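Local structure of polycyclic ketone monooxygenase (Myceliophthora thermophila, 5MQ6) at residues C520-P525 / L568-S573; A216-L221 / F524-F529; G486-R491 / K502-K507; T515-C520 / E577-E582. The protein uses FAD and NADPH to insert one oxygen atom next to a ketone carbonyl, turning ketones, polycyclic ones above all, into esters or lactones. One frame throughout, in Å; residues are numbered along the deposited sequence.

All four contacts gather round the chain that runs from helix 504-511 into strand 527-529. Contacts 1 and 2 share Phe524 and Pro525, and their centres are about 9 Å apart. Asn526 OD1 of contact 2 lies 2.8 Å from Val569 N of contact 1, a probable hydrogen bond. Contact 3 reaches contact 1 through Lys507 NZ, 2.7 Å from Asn522 O. Contact 4 shares Cys520 with contact 1, and its Val519 O lies 2.9 Å from Phe529 N of contact 2. Contacts 2 and 3 come nearest the flavin: the side chains of Leu221 and Ala489 lie about 8 and 10 Å from FAD. Contact 4 is remote from the annotated sites.

Contact 1: residues C520-P525 / L568-S573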
loop_
_atom_site.group_PDB
_atom_site.type_symbol
_atom_site.label_atom_id
_atom_site.label_comp_id
_atom_site.label_asym_id
_atom_site.label_seq_id
_atom_site.Cartn_x
_atom_site.Cartn_y
_atom_site.Cartn_z
ATOM N N CYS A 520 -17.436 5.109 -4.286
ATOM C CA CYS A 520 -18.427 5.982 -3.563
ATOM C C CYS A 520 -19.471 5.103 -2.890
ATOM O O CYS A 520 -19.579 3.905 -3.207
ATOM C CB CYS A 520 -19.074 6.943 -4.556
ATOM S SG CYS A 520 -20.014 6.048 -5.824
ATOM N N SER A 521 -20.274 5.692 -2.005
ATOM C CA SER A 521 -21.301 5.013 -1.193
ATOM C C SER A 521 -22.552 5.937 -0.984
ATOM O O SER A 521 -22.462 7.211 -0.810
ATOM C CB SER A 521 -20.748 4.650 0.171
ATOM O OG SER A 521 -21.441 3.535 0.749
ATOM N N ASN A 522 -23.694 5.276 -0.978
ATOM C CA ASN A 522 -24.968 5.927 -0.775
ATOM C C ASN A 522 -25.067 6.531 0.596
ATOM O O ASN A 522 -24.714 5.891 1.609
ATOM C CB ASN A 522 -26.139 4.969 -1.014
ATOM C CG ASN A 522 -27.458 5.643 -0.754
ATOM O OD1 ASN A 522 -27.961 5.435 0.293
ATOM N ND2 ASN A 522 -27.916 6.593 -1.636
ATOM N N GLY A 523 -25.576 7.749 0.622
ATOM C CA GLY A 523 -25.610 8.589 1.877
ATOM C C GLY A 523 -24.480 9.571 2.030
ATOM O O GLY A 523 -24.471 10.320 2.974
ATOM N N PHE A 524 -23.548 9.581 1.071
ATOM C CA PHE A 524 -22.236 10.255 1.127
ATOM C C PHE A 524 -21.981 10.920 -0.167
ATOM O O PHE A 524 -21.020 10.595 -0.842
ATOM C CB PHE A 524 -21.092 9.291 1.570
ATOM C CG PHE A 524 -21.404 8.586 2.886
ATOM C CD1 PHE A 524 -22.176 7.437 2.887
ATOM C CD2 PHE A 524 -21.024 9.130 4.075
ATOM C CE1 PHE A 524 -22.537 6.802 4.039
ATOM C CE2 PHE A 524 -21.367 8.517 5.273
ATOM C CZ PHE A 524 -22.141 7.346 5.255
ATOM N N PRO A 525 -22.892 11.887 -0.530
ATOM C CA PRO A 525 -22.820 12.613 -1.801
ATOM C C PRO A 525 -21.539 13.387 -1.907
ATOM O O PRO A 525 -21.035 13.858 -0.898
ATOM C CB PRO A 525 -24.048 13.565 -1.753
ATOM C CG PRO A 525 -24.270 13.785 -0.303
ATOM C CD PRO A 525 -23.814 12.566 0.405
ATOM N N LEU A 568 -24.314 17.861 -7.430
ATOM C CA LEU A 568 -24.442 16.990 -6.321
ATOM C C LEU A 568 -24.608 15.598 -6.893
ATOM O O LEU A 568 -25.613 15.347 -7.538
ATOM C CB LEU A 568 -25.648 17.430 -5.488
ATOM C CG LEU A 568 -25.863 16.627 -4.212
ATOM C CD1 LEU A 568 -24.706 16.856 -3.236
ATOM C CD2 LEU A 568 -27.187 16.968 -3.578
ATOM N N VAL A 569 -23.682 14.686 -6.559
ATOM C CA VAL A 569 -23.575 13.408 -7.167
ATOM C C VAL A 569 -23.574 12.367 -6.107
ATOM O O VAL A 569 -22.661 12.353 -5.265
ATOM C CB VAL A 569 -22.191 13.269 -7.860
ATOM C CG1 VAL A 569 -22.123 11.937 -8.572
ATOM C CG2 VAL A 569 -22.003 14.362 -8.845
ATOM N N GLU A 570 -24.521 11.425 -6.174
ATOM C CA GLU A 570 -24.711 10.456 -5.075
ATOM C C GLU A 570 -25.167 9.151 -5.637
ATOM O O GLU A 570 -26.179 9.108 -6.331
ATOM C CB GLU A 570 -25.788 10.915 -4.073
ATOM C CG GLU A 570 -25.730 10.084 -2.813
ATOM C CD GLU A 570 -26.668 10.510 -1.708
ATOM O OE1 GLU A 570 -27.320 11.539 -1.833
ATOM O OE2 GLU A 570 -26.749 9.798 -0.710
ATOM N N VAL A 571 -24.395 8.098 -5.414
ATOM C CA VAL A 571 -24.846 6.764 -5.869
ATOM C C VAL A 571 -26.165 6.353 -5.118
ATOM O O VAL A 571 -26.343 6.647 -3.901
ATOM C CB VAL A 571 -23.797 5.673 -5.701
ATOM C CG1 VAL A 571 -23.446 5.382 -4.253
ATOM C CG2 VAL A 571 -24.239 4.357 -6.389
ATOM N N THR A 572 -27.032 5.658 -5.821
ATOM C CA THR A 572 -28.250 5.175 -5.133
ATOM C C THR A 572 -28.004 3.875 -4.315
ATOM O O THR A 572 -27.077 3.118 -4.575
ATOM C CB THR A 572 -29.370 4.906 -6.131
ATOM O OG1 THR A 572 -28.936 3.910 -7.024
ATOM C CG2 THR A 572 -29.707 6.164 -6.957
ATOM N N SER A 573 -28.844 3.589 -3.363
ATOM C CA SER A 573 -28.725 2.345 -2.560
ATOM C C SER A 573 -28.881 1.132 -3.456
ATOM O O SER A 573 -28.192 0.161 -3.273
ATOM C CB SER A 573 -29.716 2.274 -1.361
ATOM O OG SER A 573 -30.992 2.530 -1.845
HETATM O O HOH W 1 -22.309 8.722 -3.423
#
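Glu570 reaches from its strand to the turn at Gly523. Its CB packs on Pro525 CB at 3.9 Å, and CG lies against CA and CB of the same proline. CG stands anti to the backbone N (chi1 -167°) and the chain stays extended beyond it, which carries the carboxylate along the proline ring. At the tip the two oxygens part. OE1 lies by Pro525 CB and forms a salt bridge with Arg499. OE2 accepts from Gly523 N at 2.7 Å through its anti lone pair, with a bent N-H...O angle of 135°. With an alanine here, the Gly523 amide and Arg499 would probably lose their carboxylate partner.

Gly523 belongs to a type II turn from Ser521 to Phe524. Beside it, Asn522 ND2 donates to Val571 O at 2.8 Å, nearly straight and in the carbonyl plane. Val571 CG1 presses on Ser521 C at 3.4 Å. A water bridges Ser521 O and Val571 N.

The turn thus lies between two elements. Strand 567-571, paired antiparallel with strand 649-653, carries Glu570 and leads into helix 573-585. Helix 504-511 meets the turn through Leu504 and Lys507.

Contact 2: residues A216-L221 / F524-F529; sequences ARYVLL and FPNLFF
Tyr218 and Asn526 stack. The amide lies over one face of the phenol ring, with planes 13° apart, and Asn526 ND2 sits 3.8 Å above the ring plane, over its centre. ND2 also donates to Arg217 O at 3.0 Å. It approaches from above that carbonyl plane, not on a lone pair. The side chain of Asn526 leaves with CG anti to the carbonyl carbon (chi1 -72°), which lays the amide against the ring face. Tyr218 CE1 meets Phe528 CE2 at 4.2 Å, edge against edge.

Next to this pair the backbones zip together in parallel. Val219 N donates to Asn526 O, Phe528 N to Val219 O at 3.0 Å, and Leu221 N to Phe528 O at 2.8 Å. Val219 CG1 packs on Leu527 CD1 at 3.8 Å, and Leu221 CB on Phe529 CB at 3.9 Å. These four share one face of the sheet. Leu220 and Phe528 lie side by side on the other.

A second shell holds the stack. Glu560 bonds Tyr218 OH, and Phe81 meets the ring. Asn526 bonds Val569 N through OD1 and Ala567 O through ND2, which probably fixes the amide's orientation. A serine in place of Tyr218 would probably uncover one face of this amide and leave Glu560 without its phenol partner.

Strand 218-221 stands between strands 78-84 and 527-529, all parallel. Helix 541-562 covers the face of Leu220 and Phe528. Strand 78-84 leads into a turn at FAD that fits the GxGxxG pattern, consistent with a Rossmann-type dinucleotide-binding fold.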
loop_
_atom_site.group_PDB
_atom_site.type_symbol
_atom_site.label_atom_id
_atom_site.label_comp_id
_atom_site.label_asym_id
_atom_site.label_seq_id
_atom_site.Cartn_x
_atom_site.Cartn_y
_atom_site.Cartn_z
ATOM N N ALA A 216 -15.706 21.993 1.726
ATOM C CA ALA A 216 -15.568 21.722 0.289
ATOM C C ALA A 216 -16.831 21.197 -0.316
ATOM O O ALA A 216 -17.569 20.516 0.363
ATOM C CB ALA A 216 -14.447 20.707 0.047
ATOM N N ARG A 217 -16.982 21.339 -1.626
ATOM C CA ARG A 217 -18.152 20.733 -2.332
ATOM C C ARG A 217 -17.944 19.241 -2.500
ATOM O O ARG A 217 -18.849 18.492 -2.376
ATOM C CB ARG A 217 -18.286 21.382 -3.739
ATOM C CG ARG A 217 -18.611 22.874 -3.630
ATOM C CD ARG A 217 -18.725 23.378 -5.060
ATOM N NE ARG A 217 -19.058 24.741 -5.141
ATOM C CZ ARG A 217 -19.151 25.446 -6.247
ATOM N NH1 ARG A 217 -19.015 24.880 -7.428
ATOM N NH2 ARG A 217 -19.484 26.721 -6.138
ATOM N N TYR A 218 -16.715 18.835 -2.793
ATOM C CA TYR A 218 -16.327 17.476 -2.973
ATOM C C TYR A 218 -15.137 17.108 -2.094
ATOM O O TYR A 218 -14.165 17.953 -1.954
ATOM C CB TYR A 218 -15.856 17.332 -4.405
ATOM C CG TYR A 218 -16.875 17.330 -5.496
ATOM C CD1 TYR A 218 -17.551 16.155 -5.881
ATOM C CD2 TYR A 218 -17.140 18.491 -6.238
ATOM C CE1 TYR A 218 -18.421 16.124 -6.970
ATOM C CE2 TYR A 218 -18.020 18.452 -7.295
ATOM C CZ TYR A 218 -18.635 17.302 -7.667
ATOM O OH TYR A 218 -19.511 17.410 -8.744
ATOM N N VAL A 219 -15.157 15.878 -1.591
ATOM C CA VAL A 219 -13.981 15.348 -0.898
ATOM C C VAL A 219 -13.514 14.108 -1.625
ATOM O O VAL A 219 -14.245 13.221 -1.829
ATOM C CB VAL A 219 -14.259 15.021 0.574
ATOM C CG1 VAL A 219 -13.086 14.263 1.256
ATOM C CG2 VAL A 219 -14.631 16.278 1.341
ATOM N N LEU A 220 -12.260 14.088 -2.017
ATOM C CA LEU A 220 -11.639 12.960 -2.721
ATOM C C LEU A 220 -10.563 12.325 -1.781
ATOM O O LEU A 220 -9.550 12.959 -1.473
ATOM C CB LEU A 220 -10.973 13.549 -3.931
ATOM C CG LEU A 220 -11.789 13.993 -5.127
ATOM C CD1 LEU A 220 -13.239 13.986 -5.078
ATOM C CD2 LEU A 220 -11.105 14.908 -6.068
ATOM N N LEU A 221 -10.746 11.092 -1.366
ATOM C CA LEU A 221 -9.753 10.465 -0.488
ATOM C C LEU A 221 -8.705 9.725 -1.317
ATOM O O LEU A 221 -9.034 8.846 -2.107
ATOM C CB LEU A 221 -10.403 9.503 0.456
ATOM C CG LEU A 221 -11.518 10.050 1.304
ATOM C CD1 LEU A 221 -12.009 8.888 2.127
ATOM C CD2 LEU A 221 -11.266 11.249 2.192
ATOM N N PHE A 524 -23.548 9.581 1.071
ATOM C CA PHE A 524 -22.236 10.255 1.127
ATOM C C PHE A 524 -21.981 10.920 -0.167
ATOM O O PHE A 524 -21.020 10.595 -0.842
ATOM C CB PHE A 524 -21.092 9.291 1.570
ATOM C CG PHE A 524 -21.404 8.586 2.886
ATOM C CD1 PHE A 524 -22.176 7.437 2.887
ATOM C CD2 PHE A 524 -21.024 9.130 4.075
ATOM C CE1 PHE A 524 -22.537 6.802 4.039
ATOM C CE2 PHE A 524 -21.367 8.517 5.273
ATOM C CZ PHE A 524 -22.141 7.346 5.255
ATOM N N PRO A 525 -22.892 11.887 -0.530
ATOM C CA PRO A 525 -22.820 12.613 -1.801
ATOM C C PRO A 525 -21.539 13.387 -1.907
ATOM O O PRO A 525 -21.035 13.858 -0.898
ATOM C CB PRO A 525 -24.048 13.565 -1.753
ATOM C CG PRO A 525 -24.270 13.785 -0.303
ATOM C CD PRO A 525 -23.814 12.566 0.405
ATOM N N ASN A 526 -21.013 13.506 -3.136
ATOM C CA ASN A 526 -19.813 14.254 -3.381
ATOM C C ASN A 526 -18.601 13.770 -2.647
ATOM O O ASN A 526 -17.644 14.499 -2.529
ATOM C CB ASN A 526 -20.037 15.771 -3.233
ATOM C CG ASN A 526 -20.850 16.335 -4.374
ATOM O OD1 ASN A 526 -21.420 15.576 -5.172
ATOM N ND2 ASN A 526 -20.912 17.688 -4.469
ATOM N N LEU A 527 -18.572 12.513 -2.258
ATOM C CA LEU A 527 -17.363 11.909 -1.633
ATOM C C LEU A 527 -16.974 10.793 -2.523
ATOM O O LEU A 527 -17.814 9.979 -2.916
ATOM C CB LEU A 527 -17.721 11.290 -0.286
ATOM C CG LEU A 527 -16.628 10.476 0.423
ATOM C CD1 LEU A 527 -15.409 11.336 0.818
ATOM C CD2 LEU A 527 -17.200 9.722 1.622
ATOM N N PHE A 528 -15.682 10.730 -2.819
ATOM C CA PHE A 528 -15.102 9.645 -3.559
ATOM C C PHE A 528 -13.814 9.170 -2.949
ATOM O O PHE A 528 -13.157 9.938 -2.288
ATOM C CB PHE A 528 -14.864 10.084 -5.045
ATOM C CG PHE A 528 -16.140 10.389 -5.788
ATOM C CD1 PHE A 528 -16.852 9.362 -6.475
ATOM C CD2 PHE A 528 -16.610 11.664 -5.855
ATOM C CE1 PHE A 528 -17.997 9.689 -7.175
ATOM C CE2 PHE A 528 -17.806 11.976 -6.533
ATOM C CZ PHE A 528 -18.445 11.013 -7.227
ATOM N N PHE A 529 -13.442 7.926 -3.221
ATOM C CA PHE A 529 -12.264 7.346 -2.629
ATOM C C PHE A 529 -11.644 6.411 -3.600
ATOM O O PHE A 529 -12.333 5.797 -4.383
ATOM C CB PHE A 529 -12.549 6.699 -1.253
ATOM C CG PHE A 529 -13.925 6.029 -1.128
ATOM C CD1 PHE A 529 -14.107 4.708 -1.502
ATOM C CD2 PHE A 529 -15.054 6.700 -0.607
ATOM C CE1 PHE A 529 -15.353 4.061 -1.373
ATOM C CE2 PHE A 529 -16.304 6.041 -0.524
ATOM C CZ PHE A 529 -16.458 4.738 -0.919
#

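Contact 3: residues G486-R491 / K502-K507; sequences GSPAVR and KSLDDK
The flat group that carries this contact is the carboxylate of Asp505. Ser487 OG donates to its OD1 at 2.6 Å. The hydroxyl meets OD1 on the anti side, 26° out of the carboxylate plane. Val490 CG2 lies over one face of the carboxylate, 3.3 Å from OD1. OD1 has a second donor in Gln509 NE2. The other flat group, the guanidinium of Arg491, has Gly486 CA at its edge. Its NH1 donates to Gly486 O at 3.0 Å, from above the carbonyl plane, and so ties the helix back to the residue ahead of its cap.

Ser487 does two jobs. Its OG is turned away from the backbone N (chi1 174°). From there it donates its hydrogen bond to Asp505 and accepts weak capping bonds from Ala489 N and Val490 N. The carboxylate therefore probably holds the rotation of the capping hydroxyl.

Beside the polar pair the packing is apolar. Ala489 CB touches Asp505 CB at 4.0 Å. Leu504 CD2 meets Pro488 CD at 4.1 Å, the two side chains crossing at about a right angle.

Ser503 is also an N-cap; its OG accepts from Asp506 N at 3.2 Å. The arrangement is one of two serine N-caps at neighbouring helix starts. The first turn of helix 504-511 bonds to the cap of helix 488-492, which carries the FAD-binding Thr492.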
loop_
_atom_site.group_PDB
_atom_site.type_symbol
_atom_site.label_atom_id
_atom_site.label_comp_id
_atom_site.label_asym_id
_atom_site.label_seq_id
_atom_site.Cartn_x
_atom_site.Cartn_y
_atom_site.Cartn_z
ATOM N N GLY A 486 -12.054 -3.165 5.235
ATOM C CA GLY A 486 -12.016 -2.249 4.083
ATOM C C GLY A 486 -12.744 -0.922 4.225
ATOM O O GLY A 486 -12.895 -0.248 3.256
ATOM N N SER A 487 -13.194 -0.528 5.402
ATOM C CA SER A 487 -13.944 0.712 5.564
ATOM C C SER A 487 -13.078 1.854 5.087
ATOM O O SER A 487 -11.942 1.991 5.559
ATOM C CB SER A 487 -14.233 0.957 7.043
ATOM O OG SER A 487 -14.829 2.180 7.257
ATOM N N PRO A 488 -13.581 2.686 4.129
ATOM C CA PRO A 488 -12.701 3.820 3.830
ATOM C C PRO A 488 -12.456 4.738 5.035
ATOM O O PRO A 488 -11.442 5.384 5.088
ATOM C CB PRO A 488 -13.422 4.510 2.679
ATOM C CG PRO A 488 -14.205 3.395 1.993
ATOM C CD PRO A 488 -14.707 2.648 3.201
ATOM N N ALA A 489 -13.339 4.760 6.024
ATOM C CA ALA A 489 -13.192 5.601 7.195
ATOM C C ALA A 489 -12.058 5.071 8.090
ATOM O O ALA A 489 -11.116 5.823 8.509
ATOM C CB ALA A 489 -14.492 5.601 7.975
ATOM N N VAL A 490 -12.154 3.781 8.405
ATOM C CA VAL A 490 -11.127 3.196 9.255
ATOM C C VAL A 490 -9.793 3.280 8.583
ATOM O O VAL A 490 -8.821 3.650 9.207
ATOM C CB VAL A 490 -11.373 1.719 9.624
ATOM C CG1 VAL A 490 -10.251 1.164 10.509
ATOM C CG2 VAL A 490 -12.690 1.606 10.402
ATOM N N ARG A 491 -9.724 2.922 7.324
ATOM C CA ARG A 491 -8.454 2.960 6.684
ATOM C C ARG A 491 -7.801 4.345 6.623
ATOM O O ARG A 491 -6.615 4.469 6.619
ATOM C CB ARG A 491 -8.613 2.448 5.304
ATOM C CG ARG A 491 -7.308 2.531 4.545
ATOM C CD ARG A 491 -7.420 1.822 3.207
ATOM N NE ARG A 491 -8.464 2.386 2.327
ATOM C CZ ARG A 491 -9.693 1.897 2.157
ATOM N NH1 ARG A 491 -10.089 0.814 2.848
ATOM N NH2 ARG A 491 -10.525 2.502 1.267
ATOM N N LYS A 502 -25.482 9.970 9.456
ATOM C CA LYS A 502 -25.066 8.566 9.292
ATOM C C LYS A 502 -23.506 8.344 9.098
ATOM O O LYS A 502 -22.862 8.924 8.193
ATOM C CB LYS A 502 -25.756 8.015 8.063
ATOM C CG LYS A 502 -25.861 6.499 8.042
ATOM C CD LYS A 502 -26.807 5.950 6.958
ATOM C CE LYS A 502 -26.084 5.661 5.634
ATOM N NZ LYS A 502 -26.947 5.801 4.423
ATOM N N SER A 503 -22.941 7.466 9.928
ATOM C CA SER A 503 -21.526 7.130 9.907
ATOM C C SER A 503 -21.176 6.125 8.817
ATOM O O SER A 503 -21.764 5.021 8.726
ATOM C CB SER A 503 -21.080 6.538 11.227
ATOM O OG SER A 503 -19.824 5.895 10.951
ATOM N N LEU A 504 -20.191 6.461 8.010
ATOM C CA LEU A 504 -19.814 5.540 6.917
ATOM C C LEU A 504 -19.433 4.185 7.519
ATOM O O LEU A 504 -19.836 3.103 7.020
ATOM C CB LEU A 504 -18.662 6.107 6.057
ATOM C CG LEU A 504 -18.228 5.238 4.859
ATOM C CD1 LEU A 504 -19.404 4.923 3.949
ATOM C CD2 LEU A 504 -17.140 5.898 4.061
ATOM N N ASP A 505 -18.664 4.251 8.597
ATOM C CA ASP A 505 -18.128 3.022 9.138
ATOM C C ASP A 505 -19.205 2.166 9.777
ATOM O O ASP A 505 -19.194 0.969 9.679
ATOM C CB ASP A 505 -16.972 3.262 10.117
ATOM C CG ASP A 505 -16.238 1.981 10.429
ATOM O OD1 ASP A 505 -15.818 1.267 9.484
ATOM O OD2 ASP A 505 -16.160 1.658 11.631
ATOM N N ASP A 506 -20.144 2.781 10.436
ATOM C CA ASP A 506 -21.255 2.009 11.000
ATOM C C ASP A 506 -22.036 1.325 9.898
ATOM O O ASP A 506 -22.306 0.128 9.984
ATOM C CB ASP A 506 -22.152 2.885 11.827
ATOM C CG ASP A 506 -21.436 3.463 13.055
ATOM O OD1 ASP A 506 -20.425 2.893 13.540
ATOM O OD2 ASP A 506 -21.891 4.525 13.539
ATOM N N LYS A 507 -22.339 2.049 8.815
ATOM C CA LYS A 507 -22.966 1.380 7.643
ATOM C C LYS A 507 -22.123 0.174 7.184
ATOM O O LYS A 507 -22.623 -0.940 6.988
ATOM C CB LYS A 507 -23.098 2.359 6.495
ATOM C CG LYS A 507 -23.884 1.878 5.280
ATOM C CD LYS A 507 -23.871 2.900 4.164
ATOM C CE LYS A 507 -24.314 2.283 2.841
ATOM N NZ LYS A 507 -24.140 3.218 1.683
#

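Contact 4: residues T515-C520 / E577-E582; sequences TLHGVC and EAWSFE
Trp579 lays the face of its indole against the chain at Thr515 to His517. The ring projects from helix 573-585 onto this loop. His517 N lies 3.3 Å above the indole plane, off the ring centre and near its border. Leu516 C lies over the same face. Thr515 O comes within 3.3 Å of Trp579 CD1.

The imidazole of His517 meets the other end of the indole in a T-shaped stack. Its edge points at the face of the six-membered ring, with centroids 4.8 Å apart and planes at 87°. CD2 does the touching, 3.7 Å from Trp579 CZ3. His517 has CG anti to its carbonyl carbon (chi1 -57°), which brings the CD2 edge over the indole. Leu516 CG covers one face of the imidazole, 3.7 Å above its plane. The same leucine sends CD1 to Trp579 CB, crossing the indole at about a right angle.

Thr515 OG1 sits between its backbone N and carbonyl carbon (chi1 67°). There it lies beside Trp579 CD1, accepts a weak bond from Gly518 N, and bonds Gln534 OE1. Gln534 also supplies the acceptor for the indole, since Trp579 NE1 bonds Gln534 O. Helix 630-641 closes round the pair, with Leu636 on both rings and Tyr640 edge-to-face with His517.

Packing and the T-shaped stack thus hold the contact. The two nearest nitrogens, His517 N and Trp579 NE1, are both donors. The polar atom of the buried indole is satisfied by Gln534, outside the two segments, and its face is left for the peptide backbone and the imidazole edge.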
loop_
_atom_site.group_PDB
_atom_site.type_symbol
_atom_site.label_atom_id
_atom_site.label_comp_id
_atom_site.label_asym_id
_atom_site.label_seq_id
_atom_site.Cartn_x
_atom_site.Cartn_y
_atom_site.Cartn_z
ATOM N N THR A 515 -20.595 -0.021 -2.241
ATOM C CA THR A 515 -20.168 1.012 -3.112
ATOM C C THR A 515 -20.695 0.746 -4.490
ATOM O O THR A 515 -21.249 -0.288 -4.769
ATOM C CB THR A 515 -18.640 1.007 -3.308
ATOM O OG1 THR A 515 -18.249 -0.177 -4.012
ATOM C CG2 THR A 515 -17.958 1.104 -1.951
ATOM N N LEU A 516 -20.536 1.726 -5.372
ATOM C CA LEU A 516 -20.490 1.470 -6.785
ATOM C C LEU A 516 -19.013 1.617 -7.270
ATOM O O LEU A 516 -18.350 2.656 -7.055
ATOM C CB LEU A 516 -21.395 2.344 -7.599
ATOM C CG LEU A 516 -21.437 2.087 -9.076
ATOM C CD1 LEU A 516 -21.834 0.715 -9.411
ATOM C CD2 LEU A 516 -22.274 3.118 -9.837
ATOM N N HIS A 517 -18.527 0.548 -7.879
ATOM C CA HIS A 517 -17.174 0.473 -8.486
ATOM C C HIS A 517 -16.005 0.651 -7.534
ATOM O O HIS A 517 -14.845 0.911 -7.951
ATOM C CB HIS A 517 -17.102 1.460 -9.664
ATOM C CG HIS A 517 -18.147 1.250 -10.723
ATOM N ND1 HIS A 517 -18.593 2.276 -11.545
ATOM C CD2 HIS A 517 -18.767 0.143 -11.169
ATOM C CE1 HIS A 517 -19.449 1.797 -12.419
ATOM N NE2 HIS A 517 -19.520 0.500 -12.255
ATOM N N GLY A 518 -16.299 0.549 -6.254
ATOM C CA GLY A 518 -15.347 0.778 -5.162
ATOM C C GLY A 518 -15.036 2.221 -4.807
ATOM O O GLY A 518 -14.174 2.475 -3.935
ATOM N N VAL A 519 -15.740 3.172 -5.393
ATOM C CA VAL A 519 -15.275 4.565 -5.235
ATOM C C VAL A 519 -16.204 5.537 -4.536
ATOM O O VAL A 519 -15.811 6.702 -4.258
ATOM C CB VAL A 519 -14.921 5.197 -6.613
ATOM C CG1 VAL A 519 -13.804 4.404 -7.282
ATOM C CG2 VAL A 519 -16.102 5.277 -7.504
ATOM N N CYS A 520 -17.436 5.109 -4.286
ATOM C CA CYS A 520 -18.427 5.982 -3.563
ATOM C C CYS A 520 -19.471 5.103 -2.890
ATOM O O CYS A 520 -19.579 3.905 -3.207
ATOM C CB CYS A 520 -19.074 6.943 -4.556
ATOM S SG CYS A 520 -20.014 6.048 -5.824
ATOM N N GLU A 577 -26.058 -1.681 -4.102
ATOM C CA GLU A 577 -26.440 -2.993 -3.675
ATOM C C GLU A 577 -26.331 -4.021 -4.823
ATOM O O GLU A 577 -25.858 -5.115 -4.620
ATOM C CB GLU A 577 -27.836 -2.931 -3.073
ATOM C CG GLU A 577 -28.099 -4.087 -2.173
ATOM C CD GLU A 577 -27.361 -4.035 -0.878
ATOM O OE1 GLU A 577 -26.703 -3.038 -0.507
ATOM O OE2 GLU A 577 -27.460 -5.041 -0.202
ATOM N N ALA A 578 -26.689 -3.645 -6.034
ATOM C CA ALA A 578 -26.431 -4.468 -7.171
ATOM C C ALA A 578 -24.921 -4.774 -7.321
ATOM O O ALA A 578 -24.523 -5.891 -7.611
ATOM C CB ALA A 578 -26.986 -3.778 -8.415
ATOM N N TRP A 579 -24.090 -3.753 -7.093
ATOM C CA TRP A 579 -22.665 -3.866 -7.347
ATOM C C TRP A 579 -22.115 -4.842 -6.273
ATOM O O TRP A 579 -21.319 -5.758 -6.570
ATOM C CB TRP A 579 -22.018 -2.449 -7.283
ATOM C CG TRP A 579 -20.526 -2.550 -7.479
ATOM C CD1 TRP A 579 -19.595 -2.432 -6.574
ATOM C CD2 TRP A 579 -19.890 -2.898 -8.699
ATOM N NE1 TRP A 579 -18.345 -2.665 -7.148
ATOM C CE2 TRP A 579 -18.525 -2.975 -8.457
ATOM C CE3 TRP A 579 -20.361 -3.154 -9.984
ATOM C CZ2 TRP A 579 -17.631 -3.289 -9.415
ATOM C CZ3 TRP A 579 -19.459 -3.495 -10.957
ATOM C CH2 TRP A 579 -18.111 -3.514 -10.680
ATOM N N SER A 580 -22.651 -4.691 -5.033
ATOM C CA SER A 580 -22.268 -5.525 -3.909
ATOM C C SER A 580 -22.626 -7.006 -4.117
ATOM O O SER A 580 -21.793 -7.871 -3.782
ATOM C CB SER A 580 -22.736 -4.961 -2.546
ATOM O OG SER A 580 -22.497 -3.594 -2.410
ATOM N N PHE A 581 -23.794 -7.293 -4.725
ATOM C CA PHE A 581 -24.137 -8.662 -5.122
ATOM C C PHE A 581 -23.226 -9.111 -6.265
ATOM O O PHE A 581 -22.852 -10.267 -6.342
ATOM C CB PHE A 581 -25.638 -8.841 -5.410
ATOM C CG PHE A 581 -26.445 -9.030 -4.167
ATOM C CD1 PHE A 581 -26.690 -7.955 -3.342
ATOM C CD2 PHE A 581 -26.819 -10.316 -3.738
ATOM C CE1 PHE A 581 -27.347 -8.109 -2.128
ATOM C CE2 PHE A 581 -27.500 -10.494 -2.522
ATOM C CZ PHE A 581 -27.757 -9.388 -1.699
ATOM N N GLU A 582 -22.825 -8.206 -7.153
ATOM C CA GLU A 582 -21.781 -8.577 -8.142
ATOM C C GLU A 582 -20.508 -9.050 -7.419
ATOM O O GLU A 582 -19.968 -10.109 -7.768
ATOM C CB GLU A 582 -21.498 -7.484 -9.164
ATOM C CG GLU A 582 -20.409 -7.702 -10.156
ATOM C CD GLU A 582 -20.716 -8.829 -11.160
ATOM O OE1 GLU A 582 -21.870 -9.291 -11.246
ATOM O OE2 GLU A 582 -19.761 -9.241 -11.891
#